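Local coordinates for protein enoyl-CoA hydratase (Geobacillus kaustophilus, PDB 2PPY) that probably hydrates the double bond of enoyl-CoA thioesters in fatty acid beta-oxidation, at residues 103-117 / 123-137. Residues are numbered along the deposited sequence; the frame is centred on the assembly and turned at random.
Sequences VYIACLEGHTVGGGL and CDLRFMGDEAGKIGL
I105 lays its CG2 methyl over one face of the F127 ring, a CH-pi contact 4.0 Å from the centroid and displaced toward the rim; CG2 reaches it because it stands anti to the backbone N. Beside it I105 and L125 run alongside each other, pointing the same way. These residues share one face of the parallel pair 103-108 and 125-129, whose backbones alternate bonds such as A106 N to L125 O (2.9 Å). Just before strand 125-129, D124 turns its carboxylate back to strand 103-108: OD2 accepts Y104 N at 2.7 Å, nearly straight (170°), on its anti side but 31° out of the carboxylate plane, and also meets K216 in a salt bridge. On the other face L108 CB packs against M128 CG, and the bent selenomethionine carries CE to T112 OG1 (3.6 Å). Both segments then turn into the short parallel pair 111-113 and 135-136, where L117 crosses I135 at about a right angle, CD1 to CD1 3.8 Å, and K134 N lies at the edge of the H111 ring. Helix 115-121 makes the crossover from strand 103-108 to its parallel neighbour 125-129, a beta-alpha-beta unit of the crotonase fold. Strand 55-60 flanks 103-108, helix 193-205 covers the face of C107, L125 and F127, and L164 of a second subunit packs on D124 and L125.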
ATOM      1  N   VAL A 103       9.077  11.843  21.730  1.00 22.52           N
ATOM      2  CA  VAL A 103       8.294  12.729  20.889  1.00 18.27           C
ATOM      3  C   VAL A 103       9.251  13.849  20.489  1.00 21.97           C
ATOM      4  O   VAL A 103       9.838  14.513  21.348  1.00 19.92           O
ATOM      5  CB  VAL A 103       7.095  13.327  21.659  1.00 18.94           C
ATOM      6  CG1 VAL A 103       6.445  14.440  20.848  1.00 14.50           C
ATOM      7  CG2 VAL A 103       6.081  12.238  21.955  1.00 25.13           C
ATOM      8  N   TYR A 104       9.426  14.041  19.187  1.00 19.30           N
ATOM      9  CA  TYR A 104      10.308  15.085  18.683  1.00 18.55           C
ATOM     10  C   TYR A 104       9.536  16.355  18.315  1.00 19.67           C
ATOM     11  O   TYR A 104       8.619  16.325  17.497  1.00 20.22           O
ATOM     12  CB  TYR A 104      11.088  14.572  17.467  1.00 18.03           C
ATOM     13  CG  TYR A 104      12.372  13.845  17.821  1.00 17.76           C
ATOM     14  CD1 TYR A 104      12.353  12.666  18.567  1.00 18.81           C
ATOM     15  CD2 TYR A 104      13.609  14.361  17.437  1.00 12.60           C
ATOM     16  CE1 TYR A 104      13.541  12.019  18.926  1.00 17.58           C
ATOM     17  CE2 TYR A 104      14.797  13.725  17.789  1.00 17.56           C
ATOM     18  CZ  TYR A 104      14.756  12.560  18.533  1.00 15.94           C
ATOM     19  OH  TYR A 104      15.932  11.953  18.889  1.00 15.04           O
ATOM     20  N   ILE A 105       9.917  17.469  18.930  1.00 19.33           N
ATOM     21  CA  ILE A 105       9.269  18.750  18.681  1.00 18.87           C
ATOM     22  C   ILE A 105      10.276  19.735  18.101  1.00 21.97           C
ATOM     23  O   ILE A 105      11.358  19.924  18.657  1.00 23.33           O
ATOM     24  CB  ILE A 105       8.708  19.366  19.986  1.00 13.20           C
ATOM     25  CG1 ILE A 105       7.809  18.359  20.699  1.00 11.55           C
ATOM     26  CG2 ILE A 105       7.917  20.643  19.672  1.00  6.07           C
ATOM     27  CD1 ILE A 105       7.323  18.848  22.049  1.00 14.15           C
ATOM     28  N   ALA A 106       9.919  20.357  16.986  1.00 17.30           N
ATOM     29  CA  ALA A 106      10.784  21.343  16.356  1.00 17.64           C
ATOM     30  C   ALA A 106      10.384  22.713  16.889  1.00 23.73           C
ATOM     31  O   ALA A 106       9.259  23.159  16.673  1.00 20.73           O
ATOM     32  CB  ALA A 106      10.611  21.305  14.853  1.00 14.12           C
ATOM     33  N   CYS A 107      11.296  23.370  17.599  1.00 25.22           N
ATOM     34  CA  CYS A 107      11.018  24.693  18.145  1.00 23.87           C
ATOM     35  C   CYS A 107      11.529  25.714  17.137  1.00 23.86           C
ATOM     36  O   CYS A 107      12.719  26.025  17.107  1.00 23.96           O
ATOM     37  CB  CYS A 107      11.729  24.881  19.487  1.00 20.29           C
ATOM     38  SG  CYS A 107      11.286  26.423  20.340  1.00 23.39           S
ATOM     39  N   LEU A 108      10.626  26.240  16.317  1.00 20.18           N
ATOM     40  CA  LEU A 108      11.006  27.192  15.283  1.00 19.20           C
ATOM     41  C   LEU A 108      10.926  28.654  15.728  1.00 22.03           C
ATOM     42  O   LEU A 108       9.839  29.204  15.921  1.00 20.55           O
ATOM     43  CB  LEU A 108      10.134  26.955  14.047  1.00 16.15           C
ATOM     44  CG  LEU A 108      10.087  25.490  13.586  1.00 15.85           C
ATOM     45  CD1 LEU A 108       9.111  25.351  12.419  1.00 16.93           C
ATOM     46  CD2 LEU A 108      11.487  25.016  13.177  1.00 15.36           C
ATOM     47  N   GLU A 109      12.091  29.278  15.884  1.00 20.65           N
ATOM     48  CA  GLU A 109      12.165  30.672  16.310  1.00 23.62           C
ATOM     49  C   GLU A 109      12.713  31.586  15.224  1.00 21.97           C
ATOM     50  O   GLU A 109      12.740  32.803  15.387  1.00 26.28           O
ATOM     51  CB  GLU A 109      13.029  30.795  17.565  1.00 22.70           C
ATOM     52  CG  GLU A 109      12.381  30.238  18.817  1.00 26.57           C
ATOM     53  CD  GLU A 109      13.321  30.245  20.004  1.00 32.20           C
ATOM     54  OE1 GLU A 109      14.266  29.429  20.019  1.00 33.64           O
ATOM     55  OE2 GLU A 109      13.122  31.072  20.919  1.00 34.77           O
ATOM     56  N   GLY A 110      13.151  30.998  14.115  1.00 25.21           N
ATOM     57  CA  GLY A 110      13.686  31.790  13.022  1.00 24.97           C
ATOM     58  C   GLY A 110      13.349  31.182  11.675  1.00 24.61           C
ATOM     59  O   GLY A 110      12.536  30.265  11.591  1.00 25.59           O
ATOM     60  N   HIS A 111      13.973  31.691  10.620  1.00 24.80           N
ATOM     61  CA  HIS A 111      13.734  31.184   9.276  1.00 21.19           C
ATOM     62  C   HIS A 111      13.918  29.675   9.235  1.00 20.92           C
ATOM     63  O   HIS A 111      14.935  29.150   9.700  1.00 18.47           O
ATOM     64  CB  HIS A 111      14.686  31.848   8.277  1.00 20.77           C
ATOM     65  CG  HIS A 111      14.441  33.313   8.086  1.00 25.04           C
ATOM     66  ND1 HIS A 111      15.433  34.259   8.234  1.00 30.38           N
ATOM     67  CD2 HIS A 111      13.317  33.994   7.759  1.00 24.97           C
ATOM     68  CE1 HIS A 111      14.927  35.461   8.007  1.00 26.72           C
ATOM     69  NE2 HIS A 111      13.649  35.326   7.718  1.00 29.88           N
ATOM     70  N   THR A 112      12.923  28.991   8.675  1.00 20.76           N
ATOM     71  CA  THR A 112      12.924  27.535   8.550  1.00 21.18           C
ATOM     72  C   THR A 112      12.654  27.203   7.088  1.00 16.24           C
ATOM     73  O   THR A 112      11.506  27.013   6.691  1.00 17.83           O
ATOM     74  CB  THR A 112      11.814  26.909   9.429  1.00 18.75           C
ATOM     75  OG1 THR A 112      11.989  27.328  10.787  1.00 21.15           O
ATOM     76  CG2 THR A 112      11.868  25.395   9.373  1.00 11.48           C
ATOM     77  N   VAL A 113      13.713  27.136   6.288  1.00 14.29           N
ATOM     78  CA  VAL A 113      13.560  26.873   4.866  1.00 16.92           C
ATOM     79  C   VAL A 113      14.438  25.753   4.323  1.00 16.68           C
ATOM     80  O   VAL A 113      15.449  25.386   4.926  1.00 20.16           O
ATOM     81  CB  VAL A 113      13.825  28.162   4.046  1.00 18.13           C
ATOM     82  CG1 VAL A 113      12.806  29.233   4.422  1.00 14.43           C
ATOM     83  CG2 VAL A 113      15.234  28.671   4.309  1.00 16.13           C
ATOM     84  N   GLY A 114      14.040  25.221   3.170  1.00 13.57           N
ATOM     85  CA  GLY A 114      14.775  24.136   2.541  1.00 10.65           C
ATOM     86  C   GLY A 114      15.051  23.019   3.525  1.00 10.74           C
ATOM     87  O   GLY A 114      14.164  22.603   4.270  1.00 17.09           O
ATOM     88  N   GLY A 115      16.289  22.539   3.531  1.00 13.20           N
ATOM     89  CA  GLY A 115      16.673  21.479   4.441  1.00 12.03           C
ATOM     90  C   GLY A 115      16.272  21.766   5.872  1.00 14.64           C
ATOM     91  O   GLY A 115      16.077  20.842   6.657  1.00 11.79           O
ATOM     92  N   GLY A 116      16.154  23.046   6.220  1.00 17.31           N
ATOM     93  CA  GLY A 116      15.765  23.402   7.572  1.00 14.60           C
ATOM     94  C   GLY A 116      14.341  22.948   7.851  1.00 15.17           C
ATOM     95  O   GLY A 116      14.036  22.411   8.921  1.00 13.88           O
ATOM     96  N   LEU A 117      13.460  23.169   6.882  1.00 14.26           N
ATOM     97  CA  LEU A 117      12.069  22.763   7.019  1.00 16.21           C
ATOM     98  C   LEU A 117      11.982  21.243   6.935  1.00 11.84           C
ATOM     99  O   LEU A 117      11.198  20.613   7.643  1.00 12.10           O
ATOM    100  CB  LEU A 117      11.209  23.391   5.919  1.00 11.43           C
ATOM    101  CG  LEU A 117       9.744  22.933   5.929  1.00 16.48           C
ATOM    102  CD1 LEU A 117       9.146  23.161   7.309  1.00 15.72           C
ATOM    103  CD2 LEU A 117       8.955  23.689   4.875  1.00 17.42           C
ATOM    104  N   CYS A 123      10.128  15.845  12.280  1.00 15.54           N
ATOM    105  CA  CYS A 123       9.811  15.800  13.705  1.00 13.59           C
ATOM    106  C   CYS A 123       8.310  15.544  13.862  1.00 11.78           C
ATOM    107  O   CYS A 123       7.543  15.753  12.922  1.00  9.00           O
ATOM    108  CB  CYS A 123      10.189  17.120  14.380  1.00 13.09           C
ATOM    109  SG  CYS A 123      11.962  17.477  14.381  1.00 22.32           S
ATOM    110  N   ASP A 124       7.896  15.099  15.045  1.00 12.23           N
ATOM    111  CA  ASP A 124       6.489  14.796  15.313  1.00 13.53           C
ATOM    112  C   ASP A 124       5.597  16.034  15.387  1.00 16.76           C
ATOM    113  O   ASP A 124       4.424  15.981  15.013  1.00 15.88           O
ATOM    114  CB  ASP A 124       6.361  14.001  16.622  1.00 10.05           C
ATOM    115  CG  ASP A 124       7.200  12.733  16.619  1.00 19.39           C
ATOM    116  OD1 ASP A 124       7.169  12.016  15.601  1.00 19.42           O
ATOM    117  OD2 ASP A 124       7.885  12.446  17.628  1.00 12.13           O
ATOM    118  N   LEU A 125       6.151  17.142  15.874  1.00 14.31           N
ATOM    119  CA  LEU A 125       5.395  18.384  16.003  1.00 15.07           C
ATOM    120  C   LEU A 125       6.266  19.587  15.664  1.00 13.06           C
ATOM    121  O   LEU A 125       7.486  19.521  15.757  1.00 12.59           O
ATOM    122  CB  LEU A 125       4.871  18.538  17.435  1.00 12.49           C
ATOM    123  CG  LEU A 125       3.943  17.467  18.013  1.00 20.63           C
ATOM    124  CD1 LEU A 125       3.879  17.606  19.535  1.00 13.71           C
ATOM    125  CD2 LEU A 125       2.562  17.590  17.391  1.00 12.76           C
ATOM    126  N   ARG A 126       5.625  20.689  15.286  1.00 13.41           N
ATOM    127  CA  ARG A 126       6.328  21.920  14.944  1.00 18.11           C
ATOM    128  C   ARG A 126       5.651  23.127  15.591  1.00 19.37           C
ATOM    129  O   ARG A 126       4.477  23.384  15.336  1.00 19.99           O
ATOM    130  CB  ARG A 126       6.353  22.104  13.423  1.00 15.35           C
ATOM    131  CG  ARG A 126       7.265  21.120  12.684  1.00 17.66           C
ATOM    132  CD  ARG A 126       6.794  20.914  11.251  1.00 11.28           C
ATOM    133  NE  ARG A 126       5.525  20.192  11.224  1.00 15.26           N
ATOM    134  CZ  ARG A 126       5.395  18.900  11.517  1.00 15.92           C
ATOM    135  NH1 ARG A 126       6.460  18.181  11.853  1.00  8.76           N
ATOM    136  NH2 ARG A 126       4.198  18.329  11.497  1.00 14.78           N
ATOM    137  N   PHE A 127       6.389  23.846  16.439  1.00 19.48           N
ATOM    138  CA  PHE A 127       5.877  25.049  17.111  1.00 16.69           C
ATOM    139  C   PHE A 127       6.704  26.226  16.600  1.00 14.96           C
ATOM    140  O   PHE A 127       7.933  26.166  16.595  1.00 15.99           O
ATOM    141  CB  PHE A 127       6.026  24.950  18.640  1.00 12.51           C
ATOM    142  CG  PHE A 127       5.270  23.799  19.271  1.00 13.52           C
ATOM    143  CD1 PHE A 127       4.223  23.164  18.599  1.00 15.05           C
ATOM    144  CD2 PHE A 127       5.600  23.361  20.553  1.00 14.39           C
ATOM    145  CE1 PHE A 127       3.522  22.100  19.197  1.00 13.53           C
ATOM    146  CE2 PHE A 127       4.906  22.302  21.160  1.00 14.55           C
ATOM    147  CZ  PHE A 127       3.863  21.673  20.479  1.00 15.87           C
HETATM  148  N   MSE A 128       6.044  27.300  16.180  1.00 18.32           N
HETATM  149  CA  MSE A 128       6.763  28.448  15.634  1.00 19.90           C
HETATM  150  C   MSE A 128       6.412  29.795  16.267  1.00 20.27           C
HETATM  151  O   MSE A 128       5.274  30.017  16.675  1.00 20.89           O
HETATM  152  CB  MSE A 128       6.518  28.499  14.125  1.00 20.63           C
HETATM  153  CG  MSE A 128       7.292  29.559  13.368  1.00 20.84           C
HETATM  154 SE   MSE A 128       7.221  29.188  11.470  1.00 35.26          SE
HETATM  155  CE  MSE A 128       9.074  29.504  11.012  1.00 25.02           C
ATOM    156  N   GLY A 129       7.399  30.690  16.337  1.00 19.59           N
ATOM    157  CA  GLY A 129       7.179  32.012  16.907  1.00 22.42           C
ATOM    158  C   GLY A 129       6.432  32.913  15.940  1.00 23.53           C
ATOM    159  O   GLY A 129       6.621  32.798  14.728  1.00 19.84           O
ATOM    160  N   ASP A 130       5.602  33.824  16.450  1.00 19.07           N
ATOM    161  CA  ASP A 130       4.836  34.685  15.551  1.00 25.00           C
ATOM    162  C   ASP A 130       5.646  35.706  14.756  1.00 22.67           C
ATOM    163  O   ASP A 130       5.092  36.439  13.942  1.00 23.78           O
ATOM    164  CB  ASP A 130       3.672  35.373  16.292  1.00 26.83           C
ATOM    165  CG  ASP A 130       4.123  36.254  17.448  1.00 26.90           C
ATOM    166  OD1 ASP A 130       3.231  36.786  18.137  1.00 27.56           O
ATOM    167  OD2 ASP A 130       5.339  36.420  17.672  1.00 32.50           O
ATOM    168  N   GLU A 131       6.955  35.735  14.979  1.00 24.05           N
ATOM    169  CA  GLU A 131       7.838  36.641  14.249  1.00 24.13           C
ATOM    170  C   GLU A 131       9.063  35.851  13.786  1.00 26.46           C
ATOM    171  O   GLU A 131      10.108  36.426  13.477  1.00 25.05           O
ATOM    172  CB  GLU A 131       8.283  37.805  15.145  1.00 32.55           C
ATOM    173  CG  GLU A 131       7.146  38.667  15.676  1.00 37.43           C
ATOM    174  CD  GLU A 131       7.645  39.898  16.422  1.00 44.58           C
ATOM    175  OE1 GLU A 131       8.283  40.764  15.785  1.00 41.90           O
ATOM    176  OE2 GLU A 131       7.403  40.002  17.645  1.00 36.48           O
ATOM    177  N   ALA A 132       8.914  34.528  13.734  1.00 26.51           N
ATOM    178  CA  ALA A 132       9.990  33.622  13.336  1.00 24.22           C
ATOM    179  C   ALA A 132      10.529  33.837  11.926  1.00 19.91           C
ATOM    180  O   ALA A 132      11.632  33.398  11.612  1.00 27.56           O
ATOM    181  CB  ALA A 132       9.532  32.170  13.497  1.00 22.20           C
ATOM    182  N   GLY A 133       9.755  34.492  11.071  1.00 19.89           N
ATOM    183  CA  GLY A 133      10.232  34.736   9.720  1.00 20.97           C
ATOM    184  C   GLY A 133       9.561  33.955   8.610  1.00 20.96           C
ATOM    185  O   GLY A 133       8.331  33.889   8.540  1.00 23.32           O
ATOM    186  N   LYS A 134      10.379  33.358   7.746  1.00 24.78           N
ATOM    187  CA  LYS A 134       9.904  32.593   6.588  1.00 24.97           C
ATOM    188  C   LYS A 134       9.991  31.084   6.762  1.00 24.38           C
ATOM    189  O   LYS A 134      10.906  30.564   7.403  1.00 24.09           O
ATOM    190  CB  LYS A 134      10.719  32.949   5.343  1.00 29.36           C
ATOM    191  CG  LYS A 134      10.885  34.428   5.040  1.00 38.86           C
ATOM    192  CD  LYS A 134      11.841  34.596   3.860  1.00 45.57           C
ATOM    193  CE  LYS A 134      12.084  36.052   3.507  1.00 47.91           C
ATOM    194  NZ  LYS A 134      13.022  36.183   2.353  1.00 46.29           N
ATOM    195  N   ILE A 135       9.039  30.380   6.164  1.00 21.76           N
ATOM    196  CA  ILE A 135       9.027  28.925   6.214  1.00 20.26           C
ATOM    197  C   ILE A 135       8.581  28.421   4.842  1.00 20.31           C
ATOM    198  O   ILE A 135       7.566  28.868   4.306  1.00 22.57           O
ATOM    199  CB  ILE A 135       8.090  28.407   7.344  1.00 18.53           C
ATOM    200  CG1 ILE A 135       8.070  26.877   7.350  1.00 12.39           C
ATOM    201  CG2 ILE A 135       6.692  28.985   7.175  1.00 12.09           C
ATOM    202  CD1 ILE A 135       7.465  26.289   8.607  1.00 11.20           C
ATOM    203  N   GLY A 136       9.368  27.516   4.265  1.00 20.85           N
ATOM    204  CA  GLY A 136       9.056  26.971   2.953  1.00 11.64           C
ATOM    205  C   GLY A 136      10.202  26.173   2.349  1.00 16.30           C
ATOM    206  O   GLY A 136      11.207  25.912   3.012  1.00 15.74           O
ATOM    207  N   LEU A 137      10.051  25.790   1.085  1.00 14.40           N
ATOM    208  CA  LEU A 137      11.057  25.003   0.378  1.00 12.95           C
ATOM    209  C   LEU A 137      11.435  25.689  -0.942  1.00 17.59           C
ATOM    210  O   LEU A 137      10.822  25.441  -1.981  1.00 20.22           O
ATOM    211  CB  LEU A 137      10.502  23.605   0.100  1.00  8.45           C
ATOM    212  CG  LEU A 137      10.065  22.750   1.299  1.00 12.27           C
ATOM    213  CD1 LEU A 137       9.357  21.500   0.802  1.00  8.89           C
ATOM    214  CD2 LEU A 137      11.266  22.377   2.149  1.00  8.77           C
TER